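Local coordinates for protein phenylalanine ammonia-lyase (Rhodosporidium toruloides, PDB 1Y2M) that catalyses the non-oxidative deamination of L-phenylalanine and L-tyrosine to trans-cinnamic acid and p-coumaric acid, at residues 51-63 against 73-86. Sequence-based numbering, arbitrary orientation.
Sequences MLAAPTDSTLELD and VSAARKGRPVRVKD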
HETATM    1  N   MSE B  51      14.717  17.375  25.062  1.00 12.55           N
HETATM    2  CA  MSE B  51      14.953  17.976  23.726  1.00 14.54           C
HETATM    3  C   MSE B  51      14.791  19.471  23.721  1.00 14.58           C
HETATM    4  O   MSE B  51      15.598  20.208  23.156  1.00 15.48           O
HETATM    5  CB  MSE B  51      13.995  17.378  22.678  1.00 16.18           C
HETATM    6  CG  MSE B  51      14.264  15.968  22.347  1.00 12.52           C
HETATM    7 SE   MSE B  51      13.441  15.574  20.551  1.00 28.71          SE
HETATM    8  CE  MSE B  51      14.922  16.247  19.325  1.00 48.66           C
ATOM      9  N   LEU B  52      13.733  19.934  24.362  1.00 14.26           N
ATOM     10  CA  LEU B  52      13.383  21.337  24.352  1.00 15.34           C
ATOM     11  C   LEU B  52      14.331  22.134  25.213  1.00 14.91           C
ATOM     12  O   LEU B  52      14.414  23.347  25.064  1.00 16.80           O
ATOM     13  CB  LEU B  52      11.915  21.539  24.787  1.00 15.82           C
ATOM     14  CG  LEU B  52      10.839  20.996  23.830  1.00 15.88           C
ATOM     15  CD1 LEU B  52       9.467  21.213  24.425  1.00 21.99           C
ATOM     16  CD2 LEU B  52      10.881  21.619  22.448  1.00 21.02           C
ATOM     17  N   ALA B  53      15.039  21.456  26.111  1.00 15.49           N
ATOM     18  CA  ALA B  53      16.053  22.089  26.965  1.00 15.57           C
ATOM     19  C   ALA B  53      17.417  22.244  26.266  1.00 16.90           C
ATOM     20  O   ALA B  53      18.326  22.839  26.830  1.00 16.21           O
ATOM     21  CB  ALA B  53      16.221  21.280  28.251  1.00 16.69           C
ATOM     22  N   ALA B  54      17.595  21.697  25.065  1.00 15.51           N
ATOM     23  CA  ALA B  54      18.869  21.854  24.349  1.00 16.81           C
ATOM     24  C   ALA B  54      19.200  23.345  24.218  1.00 16.61           C
ATOM     25  O   ALA B  54      18.342  24.118  23.784  1.00 18.32           O
ATOM     26  CB  ALA B  54      18.780  21.242  22.991  1.00 17.92           C
ATOM     27  N   PRO B  55      20.418  23.766  24.631  1.00 16.56           N
ATOM     28  CA  PRO B  55      20.884  25.153  24.410  1.00 17.88           C
ATOM     29  C   PRO B  55      20.778  25.569  22.951  1.00 19.40           C
ATOM     30  O   PRO B  55      20.942  24.724  22.071  1.00 19.31           O
ATOM     31  CB  PRO B  55      22.366  25.107  24.820  1.00 18.26           C
ATOM     32  CG  PRO B  55      22.482  23.975  25.710  1.00 19.60           C
ATOM     33  CD  PRO B  55      21.419  22.962  25.347  1.00 18.00           C
ATOM     34  N   THR B  56      20.493  26.838  22.685  1.00 22.00           N
ATOM     35  CA  THR B  56      20.571  27.341  21.294  1.00 24.17           C
ATOM     36  C   THR B  56      21.678  28.384  21.083  1.00 24.55           C
ATOM     37  O   THR B  56      22.037  28.711  19.944  1.00 25.61           O
ATOM     38  CB  THR B  56      19.247  27.923  20.831  1.00 25.36           C
ATOM     39  OG1 THR B  56      18.890  29.018  21.697  1.00 25.23           O
ATOM     40  CG2 THR B  56      18.165  26.843  20.823  1.00 26.06           C
ATOM     41  N   ASP B  57      22.213  28.895  22.183  1.00 24.98           N
ATOM     42  CA  ASP B  57      23.177  29.997  22.144  1.00 25.08           C
ATOM     43  C   ASP B  57      24.598  29.481  22.326  1.00 23.82           C
ATOM     44  O   ASP B  57      25.534  29.937  21.648  1.00 21.88           O
ATOM     45  CB  ASP B  57      22.826  31.015  23.249  1.00 25.86           C
ATOM     46  CG  ASP B  57      22.673  30.354  24.638  1.00 35.16           C
ATOM     47  OD1 ASP B  57      22.246  29.164  24.714  1.00 40.66           O
ATOM     48  OD2 ASP B  57      22.988  31.014  25.658  1.00 48.21           O
ATOM     49  N   SER B  58      24.783  28.549  23.259  1.00 19.98           N
ATOM     50  CA  SER B  58      26.115  28.090  23.592  1.00 19.00           C
ATOM     51  C   SER B  58      26.543  27.032  22.601  1.00 17.51           C
ATOM     52  O   SER B  58      25.725  26.385  21.956  1.00 15.81           O
ATOM     53  CB  SER B  58      26.166  27.530  25.003  1.00 19.00           C
ATOM     54  OG  SER B  58      25.274  26.454  25.132  1.00 19.95           O
ATOM     55  N   THR B  59      27.844  26.884  22.460  1.00 16.71           N
ATOM     56  CA  THR B  59      28.337  26.082  21.375  1.00 14.51           C
ATOM     57  C   THR B  59      28.126  24.606  21.629  1.00 13.72           C
ATOM     58  O   THR B  59      28.422  24.079  22.718  1.00 14.94           O
ATOM     59  CB  THR B  59      29.827  26.365  21.153  1.00 16.26           C
ATOM     60  OG1 THR B  59      29.984  27.757  20.847  1.00 17.87           O
ATOM     61  CG2 THR B  59      30.385  25.511  19.990  1.00 17.36           C
ATOM     62  N   LEU B  60      27.671  23.937  20.580  1.00 11.16           N
ATOM     63  CA  LEU B  60      27.543  22.488  20.585  1.00 11.20           C
ATOM     64  C   LEU B  60      28.894  21.915  20.251  1.00 10.49           C
ATOM     65  O   LEU B  60      29.358  22.052  19.125  1.00 11.71           O
ATOM     66  CB  LEU B  60      26.499  22.045  19.573  1.00 11.71           C
ATOM     67  CG  LEU B  60      26.340  20.538  19.373  1.00  9.56           C
ATOM     68  CD1 LEU B  60      25.987  19.800  20.693  1.00 12.05           C
ATOM     69  CD2 LEU B  60      25.294  20.226  18.289  1.00 12.11           C
ATOM     70  N   GLU B  61      29.509  21.279  21.237  1.00 10.58           N
ATOM     71  CA  GLU B  61      30.804  20.648  21.105  1.00 12.57           C
ATOM     72  C   GLU B  61      30.664  19.179  20.738  1.00 10.86           C
ATOM     73  O   GLU B  61      30.089  18.388  21.484  1.00 15.40           O
ATOM     74  CB  GLU B  61      31.595  20.778  22.411  1.00 13.86           C
ATOM     75  CG  GLU B  61      32.243  22.147  22.572  1.00 22.34           C
ATOM     76  CD  GLU B  61      33.351  22.161  23.636  1.00 23.14           C
ATOM     77  OE1 GLU B  61      32.961  21.999  24.808  1.00 24.63           O
ATOM     78  OE2 GLU B  61      34.571  22.327  23.309  1.00 30.88           O
ATOM     79  N   LEU B  62      31.146  18.823  19.563  1.00  9.65           N
ATOM     80  CA  LEU B  62      31.007  17.468  19.033  1.00  9.63           C
ATOM     81  C   LEU B  62      32.211  16.605  19.405  1.00 13.46           C
ATOM     82  O   LEU B  62      33.363  16.969  19.144  1.00 11.69           O
ATOM     83  CB  LEU B  62      30.886  17.515  17.513  1.00 12.04           C
ATOM     84  CG  LEU B  62      29.685  18.287  17.014  1.00  9.21           C
ATOM     85  CD1 LEU B  62      29.669  18.328  15.493  1.00  9.93           C
ATOM     86  CD2 LEU B  62      28.392  17.716  17.597  1.00 11.43           C
ATOM     87  N   ASP B  63      31.930  15.477  20.053  1.00  9.86           N
ATOM     88  CA  ASP B  63      32.975  14.596  20.510  1.00  9.71           C
ATOM     89  C   ASP B  63      32.846  13.166  20.006  1.00  9.76           C
ATOM     90  O   ASP B  63      33.628  12.326  20.402  1.00  9.68           O
ATOM     91  CB  ASP B  63      33.092  14.615  22.053  1.00 10.29           C
ATOM     92  CG  ASP B  63      31.838  14.116  22.755  1.00 16.04           C
ATOM     93  OD1 ASP B  63      31.169  13.212  22.252  1.00 10.52           O
ATOM     94  OD2 ASP B  63      31.509  14.615  23.843  1.00 16.13           O
ATOM     95  N   VAL B  73      18.592  19.021  16.484  1.00  8.29           N
ATOM     96  CA  VAL B  73      17.538  19.979  16.105  1.00  7.98           C
ATOM     97  C   VAL B  73      18.011  21.418  16.393  1.00  8.09           C
ATOM     98  O   VAL B  73      17.790  22.313  15.589  1.00 11.36           O
ATOM     99  CB  VAL B  73      16.235  19.698  16.846  1.00  8.78           C
ATOM    100  CG1 VAL B  73      15.171  20.803  16.520  1.00  9.26           C
ATOM    101  CG2 VAL B  73      15.682  18.342  16.454  1.00 12.47           C
ATOM    102  N   SER B  74      18.673  21.647  17.522  1.00  9.25           N
ATOM    103  CA  SER B  74      19.166  23.015  17.816  1.00 11.61           C
ATOM    104  C   SER B  74      20.124  23.541  16.763  1.00 10.79           C
ATOM    105  O   SER B  74      20.060  24.710  16.361  1.00 14.06           O
ATOM    106  CB  SER B  74      19.796  23.119  19.194  1.00 10.78           C
ATOM    107  OG  SER B  74      20.967  22.321  19.357  1.00 12.74           O
ATOM    108  N   ALA B  75      21.017  22.674  16.278  1.00  9.11           N
ATOM    109  CA  ALA B  75      21.990  23.083  15.242  1.00  9.71           C
ATOM    110  C   ALA B  75      21.280  23.239  13.893  1.00 12.24           C
ATOM    111  O   ALA B  75      21.548  24.173  13.162  1.00 14.91           O
ATOM    112  CB  ALA B  75      23.062  22.040  15.133  1.00 13.58           C
ATOM    113  N   ALA B  76      20.373  22.322  13.578  1.00 10.21           N
ATOM    114  CA  ALA B  76      19.691  22.345  12.272  1.00  9.27           C
ATOM    115  C   ALA B  76      18.745  23.533  12.111  1.00 11.97           C
ATOM    116  O   ALA B  76      18.738  24.189  11.063  1.00 11.40           O
ATOM    117  CB  ALA B  76      18.903  21.075  12.050  1.00 12.03           C
ATOM    118  N   ARG B  77      17.900  23.746  13.127  1.00 10.40           N
ATOM    119  CA  ARG B  77      16.825  24.758  13.093  1.00 11.88           C
ATOM    120  C   ARG B  77      17.041  26.051  13.829  1.00 13.64           C
ATOM    121  O   ARG B  77      16.385  27.066  13.515  1.00 15.78           O
ATOM    122  CB  ARG B  77      15.599  24.165  13.730  1.00 14.48           C
ATOM    123  CG  ARG B  77      14.951  23.174  12.873  1.00 15.03           C
ATOM    124  CD  ARG B  77      13.477  22.954  13.364  1.00 14.00           C
ATOM    125  NE  ARG B  77      12.870  22.017  12.435  1.00 15.05           N
ATOM    126  CZ  ARG B  77      11.933  21.133  12.738  1.00 12.67           C
ATOM    127  NH1 ARG B  77      11.473  20.988  13.974  1.00 14.53           N
ATOM    128  NH2 ARG B  77      11.478  20.358  11.783  1.00 11.64           N
ATOM    129  N   LYS B  78      17.869  26.047  14.867  1.00 14.80           N
ATOM    130  CA  LYS B  78      17.980  27.222  15.742  1.00 14.93           C
ATOM    131  C   LYS B  78      19.294  27.990  15.661  1.00 11.87           C
ATOM    132  O   LYS B  78      19.580  28.868  16.498  1.00 15.37           O
ATOM    133  CB  LYS B  78      17.731  26.850  17.209  1.00 15.75           C
ATOM    134  CG  LYS B  78      16.508  26.003  17.482  1.00 18.87           C
ATOM    135  CD  LYS B  78      15.257  26.781  17.303  1.00 34.73           C
ATOM    136  CE  LYS B  78      14.036  25.970  17.710  1.00 39.74           C
ATOM    137  NZ  LYS B  78      12.892  26.887  17.849  1.00 33.25           N
ATOM    138  N   GLY B  79      20.100  27.685  14.651  1.00 11.34           N
ATOM    139  CA  GLY B  79      21.351  28.395  14.439  1.00 11.77           C
ATOM    140  C   GLY B  79      22.405  28.255  15.515  1.00 12.66           C
ATOM    141  O   GLY B  79      23.316  29.083  15.609  1.00 14.74           O
ATOM    142  N   ARG B  80      22.335  27.196  16.304  1.00 12.00           N
ATOM    143  CA  ARG B  80      23.305  27.003  17.355  1.00 13.52           C
ATOM    144  C   ARG B  80      24.692  26.810  16.807  1.00 10.96           C
ATOM    145  O   ARG B  80      24.851  26.051  15.838  1.00 11.18           O
ATOM    146  CB  ARG B  80      22.984  25.756  18.135  1.00 14.02           C
ATOM    147  CG  ARG B  80      23.850  25.600  19.373  1.00 12.91           C
ATOM    148  CD  ARG B  80      23.344  24.422  20.087  1.00 12.11           C
ATOM    149  NE  ARG B  80      24.060  24.145  21.331  1.00 11.70           N
ATOM    150  CZ  ARG B  80      23.859  23.032  22.021  1.00 13.79           C
ATOM    151  NH1 ARG B  80      22.930  22.148  21.612  1.00 10.72           N
ATOM    152  NH2 ARG B  80      24.560  22.812  23.117  1.00 15.45           N
ATOM    153  N   PRO B  81      25.696  27.485  17.388  1.00 13.18           N
ATOM    154  CA  PRO B  81      27.061  27.287  16.899  1.00 12.54           C
ATOM    155  C   PRO B  81      27.511  25.849  17.133  1.00 10.68           C
ATOM    156  O   PRO B  81      27.117  25.249  18.127  1.00  9.32           O
ATOM    157  CB  PRO B  81      27.897  28.219  17.767  1.00 12.70           C
ATOM    158  CG  PRO B  81      26.957  29.201  18.301  1.00 15.12           C
ATOM    159  CD  PRO B  81      25.653  28.485  18.462  1.00 12.99           C
ATOM    160  N   VAL B  82      28.366  25.327  16.269  1.00 10.71           N
ATOM    161  CA  VAL B  82      28.807  23.940  16.341  1.00  9.33           C
ATOM    162  C   VAL B  82      30.319  23.932  16.158  1.00 11.37           C
ATOM    163  O   VAL B  82      30.852  24.647  15.293  1.00 11.20           O
ATOM    164  CB  VAL B  82      28.114  23.073  15.256  1.00 12.13           C
ATOM    165  CG1 VAL B  82      28.649  21.655  15.232  1.00  9.43           C
ATOM    166  CG2 VAL B  82      26.629  23.091  15.432  1.00 12.11           C
ATOM    167  N   ARG B  83      31.020  23.162  16.982  1.00  9.44           N
ATOM    168  CA  ARG B  83      32.444  22.927  16.770  1.00 12.33           C
ATOM    169  C   ARG B  83      32.866  21.517  17.214  1.00 12.67           C
ATOM    170  O   ARG B  83      32.248  20.902  18.074  1.00 10.03           O
ATOM    171  CB  ARG B  83      33.281  23.984  17.538  1.00 15.19           C
ATOM    172  CG  ARG B  83      33.236  25.404  16.942  1.00 27.82           C
ATOM    173  CD  ARG B  83      33.832  26.457  17.896  1.00 29.91           C
ATOM    174  NE  ARG B  83      34.690  27.457  17.248  1.00 47.39           N
ATOM    175  CZ  ARG B  83      35.926  27.216  16.792  1.00 54.93           C
ATOM    176  NH1 ARG B  83      36.454  25.993  16.860  1.00 58.81           N
ATOM    177  NH2 ARG B  83      36.639  28.198  16.237  1.00 55.38           N
ATOM    178  N   VAL B  84      33.931  21.017  16.623  1.00 11.08           N
ATOM    179  CA  VAL B  84      34.598  19.850  17.176  1.00 11.27           C
ATOM    180  C   VAL B  84      35.116  20.214  18.552  1.00 10.42           C
ATOM    181  O   VAL B  84      35.760  21.222  18.737  1.00 13.85           O
ATOM    182  CB  VAL B  84      35.765  19.381  16.295  1.00  8.29           C
ATOM    183  CG1 VAL B  84      36.496  18.237  16.956  1.00 10.88           C
ATOM    184  CG2 VAL B  84      35.262  18.979  14.927  1.00  8.11           C
ATOM    185  N   LYS B  85      34.876  19.341  19.523  1.00 10.19           N
ATOM    186  CA  LYS B  85      35.315  19.598  20.877  1.00 12.13           C
ATOM    187  C   LYS B  85      36.782  20.019  20.911  1.00 13.90           C
ATOM    188  O   LYS B  85      37.636  19.405  20.276  1.00 14.70           O
ATOM    189  CB  LYS B  85      35.100  18.370  21.756  1.00 12.81           C
ATOM    190  CG  LYS B  85      35.492  18.629  23.186  1.00 14.07           C
ATOM    191  CD  LYS B  85      34.864  17.672  24.150  1.00 20.49           C
ATOM    192  CE  LYS B  85      35.366  17.906  25.577  1.00 20.96           C
ATOM    193  NZ  LYS B  85      36.113  16.711  26.019  1.00 34.58           N
ATOM    194  N   ASP B  86      37.044  21.077  21.684  1.00 17.32           N
ATOM    195  CA  ASP B  86      38.370  21.643  21.864  1.00 21.69           C
ATOM    196  C   ASP B  86      39.065  20.743  22.872  1.00 21.57           C
ATOM    197  O   ASP B  86      39.034  20.999  24.082  1.00 25.38           O
ATOM    198  CB  ASP B  86      38.200  23.088  22.368  1.00 22.48           C
ATOM    199  CG  ASP B  86      39.499  23.869  22.416  1.00 27.70           C
ATOM    200  OD1 ASP B  86      39.443  25.093  22.688  1.00 31.55           O
ATOM    201  OD2 ASP B  86      40.566  23.276  22.198  1.00 23.26           O
TER
HETATM  202  O   HOH W   1      26.537  24.166  24.591  1.00 26.09           O
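Leu60 and Leu62 pair with Val82 and Val84 in a two-stranded parallel sheet, the strands of a beta-alpha-beta unit whose crossover helix is 69-77. The strands are laced by a ladder of backbone bonds: Leu60 N gives its hydrogen to Pro81 O, Arg83 N to Leu60 O, Leu62 N to Arg83 O and Lys85 N to Leu62 O. On the buried face, branched aliphatic residues suit the packing: Leu62 and Val84 lie on helix 162-176, Val82 and Val84 on helix 185-197. Packing is tightest where Leu62 CD1 presses on Val82 CG1 at 3.5 Å, closer than carbons usually come. Further back, the selenomethionine Met51 turns about its CG-SE bond, bringing CE to 3.6 Å from Val73 CG2.

Before the first strand, the loop 54-59 wraps around Arg80, whose extended chain, CG anti to the backbone N (chi1 -172°), carries the guanidinium out between Pro55 and Leu60. There it is sandwiched, Leu60 CB over the centre of one face and Pro55 CB, offset toward the rim, over the opposite one; compact aliphatic groups suit such a slot. Three partners in its plane fix its rotation: NE donates to Ser58 O at 2.9 Å, NH1 to Ser74 OG at 3.0 Å, and NH2 to a water that also binds Ser58 OG and Thr59 O. Ser74 OG is also hydrogen-bonded to Asp71 O, while the Asp71 carboxylate forms a salt bridge with NH1 and probably offsets the charge of this buried side chain. A leucine here would probably leave Ser58 O and Asp71 without their mate and let the loop drift from the helix.

The other face, carrying Glu61 and Arg83, is exposed and looser. Long polar chains suit it: Arg83 runs past the methyl of Thr59, with Arg83 CB 4.1 Å from Thr59 CG2, while Glu61, extended beyond CG, reaches past Lys85, where its OE2 accepts Asp86 N at 3.2 Å on the anti side, 31° out of the carboxylate plane.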